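PDB 3DQQ: putative tRNA synthase from Salmonella typhimurium, which probably catalyses the ATP-dependent phosphorylation of 3-oxo-tetronate to 3-oxo-tetronate 4-phosphate. Local coordinates for residues Val268-Tyr271 and Arg272-Pro276. Residues are numbered along the deposited sequence; the frame is centred on the assembly and turned at random.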
loop_
_atom_site.group_PDB
_atom_site.type_symbol
_atom_site.label_atom_id
_atom_site.label_comp_id
_atom_site.label_asym_id
_atom_site.label_seq_id
_atom_site.Cartn_x
_atom_site.Cartn_y
_atom_site.Cartn_z
ATOM N N VAL A 268 -14.017 -9.368 4.665
ATOM C CA VAL A 268 -13.706 -10.231 5.808
ATOM C C VAL A 268 -14.479 -9.754 7.022
ATOM O O VAL A 268 -15.086 -10.560 7.738
ATOM C CB VAL A 268 -12.188 -10.281 6.106
ATOM C CG1 VAL A 268 -11.904 -10.923 7.443
ATOM C CG2 VAL A 268 -11.475 -11.033 5.006
ATOM N N ALA A 269 -14.472 -8.441 7.243
ATOM C CA ALA A 269 -15.204 -7.838 8.378
ATOM C C ALA A 269 -16.699 -8.209 8.305
ATOM O O ALA A 269 -17.303 -8.572 9.310
ATOM C CB ALA A 269 -15.011 -6.362 8.397
ATOM N N PHE A 270 -17.266 -8.191 7.101
ATOM C CA PHE A 270 -18.682 -8.508 6.890
ATOM C C PHE A 270 -18.956 -9.985 7.098
ATOM O O PHE A 270 -19.702 -10.360 7.999
ATOM C CB PHE A 270 -19.097 -8.082 5.475
ATOM C CG PHE A 270 -20.523 -8.426 5.120
ATOM C CD1 PHE A 270 -21.571 -7.612 5.537
ATOM C CD2 PHE A 270 -20.808 -9.547 4.331
ATOM C CE1 PHE A 270 -22.887 -7.917 5.200
ATOM C CE2 PHE A 270 -22.130 -9.871 3.978
ATOM C CZ PHE A 270 -23.174 -9.056 4.420
ATOM N N TYR A 271 -18.310 -10.815 6.283
ATOM C CA TYR A 271 -18.494 -12.257 6.333
ATOM C C TYR A 271 -18.313 -12.885 7.712
ATOM O O TYR A 271 -18.983 -13.880 8.023
ATOM C CB TYR A 271 -17.538 -12.945 5.375
ATOM C CG TYR A 271 -17.854 -14.400 5.134
ATOM C CD1 TYR A 271 -16.995 -15.399 5.564
ATOM C CD2 TYR A 271 -19.018 -14.773 4.468
ATOM C CE1 TYR A 271 -17.278 -16.738 5.337
ATOM C CE2 TYR A 271 -19.315 -16.103 4.235
ATOM C CZ TYR A 271 -18.444 -17.091 4.673
ATOM O OH TYR A 271 -18.745 -18.414 4.443
ATOM N N ARG A 272 -17.416 -12.337 8.533
ATOM C CA ARG A 272 -17.044 -13.010 9.793
ATOM C C ARG A 272 -18.173 -12.974 10.855
ATOM O O ARG A 272 -18.174 -13.742 11.808
ATOM C CB ARG A 272 -15.728 -12.444 10.347
ATOM C CG ARG A 272 -15.908 -11.428 11.402
ATOM C CD ARG A 272 -14.733 -10.474 11.599
ATOM N NE ARG A 272 -13.360 -10.975 11.421
ATOM C CZ ARG A 272 -12.745 -11.837 12.217
ATOM N NH1 ARG A 272 -13.382 -12.396 13.235
ATOM N NH2 ARG A 272 -11.502 -12.180 11.960
ATOM N N GLN A 273 -19.122 -12.066 10.653
ATOM C CA GLN A 273 -20.366 -12.022 11.410
ATOM C C GLN A 273 -21.358 -13.093 11.033
ATOM O O GLN A 273 -22.328 -13.296 11.748
ATOM C CB GLN A 273 -21.016 -10.670 11.199
ATOM C CG GLN A 273 -20.192 -9.604 11.857
ATOM C CD GLN A 273 -20.556 -8.227 11.439
ATOM O OE1 GLN A 273 -19.871 -7.638 10.616
ATOM N NE2 GLN A 273 -21.630 -7.686 12.007
ATOM N N HIS A 274 -21.135 -13.766 9.917
ATOM C CA HIS A 274 -22.097 -14.723 9.414
ATOM C C HIS A 274 -21.590 -16.140 9.401
ATOM O O HIS A 274 -22.370 -17.066 9.206
ATOM C CB HIS A 274 -22.512 -14.348 8.001
ATOM C CG HIS A 274 -23.128 -12.993 7.910
ATOM N ND1 HIS A 274 -24.472 -12.773 8.110
ATOM C CD2 HIS A 274 -22.582 -11.781 7.653
ATOM C CE1 HIS A 274 -24.729 -11.483 7.982
ATOM N NE2 HIS A 274 -23.599 -10.858 7.700
ATOM N N ALA A 275 -20.296 -16.333 9.594
ATOM C CA ALA A 275 -19.741 -17.667 9.471
ATOM C C ALA A 275 -18.581 -17.829 10.428
ATOM O O ALA A 275 -17.937 -16.852 10.782
ATOM C CB ALA A 275 -19.298 -17.916 8.035
ATOM N N PRO A 276 -18.319 -19.066 10.857
ATOM C CA PRO A 276 -17.210 -19.305 11.751
ATOM C C PRO A 276 -15.926 -18.930 11.053
ATOM O O PRO A 276 -15.734 -19.282 9.893
ATOM C CB PRO A 276 -17.265 -20.820 12.016
ATOM C CG PRO A 276 -18.084 -21.385 10.948
ATOM C CD PRO A 276 -19.022 -20.305 10.496
#
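F270 and H274, four residues apart where helix 262-271 runs out, bring their rings together at a slant, the planes 44° apart and the centroids separated by 4.9 Å. Imidazole atom NE2 of H274 lies over one face of the phenyl ring, near its rim, 3.8 Å from CZ of F270. A chi1 of 177° puts the phenyl group of F270 opposite the backbone N, and its outer end comes back toward H274. CB of H274 already points to the helix end, and chi1 (-59°) sets the imidazole beside F270. I413 of helix 411-417 touches both side chains; the phenyl group offers it an apolar surface, while the polar imidazole suits the more exposed position.

Y271 faces the interior. The methyl group of A275 rests against its far end, CB 3.6 Å from CZ of the tyrosine; alanine is small enough to fit close to CE1 and CZ, while the phenol OH is hydrogen-bonded to the carbonyl of A310. R272 instead carries its chain past the V268 carbonyl and delivers NH2 to a salt bridge with D279, a role for a long, charged side chain at an exposed position.

Backbone bonds mark the change of geometry. The helical i+4 bond, R272 N to V268 O at 3.0 Å, is followed by i+3 bonds from Q273 N to F270 O and from H274 N to Y271 O; A275 N adds a weak further i+4 bond to Y271 O. Such overlapping type I, 3-10-like turns are characteristic of a helix C-terminus, here leading from helix 262-271 into strand 277-279 of the nucleotide-binding C-terminal domain.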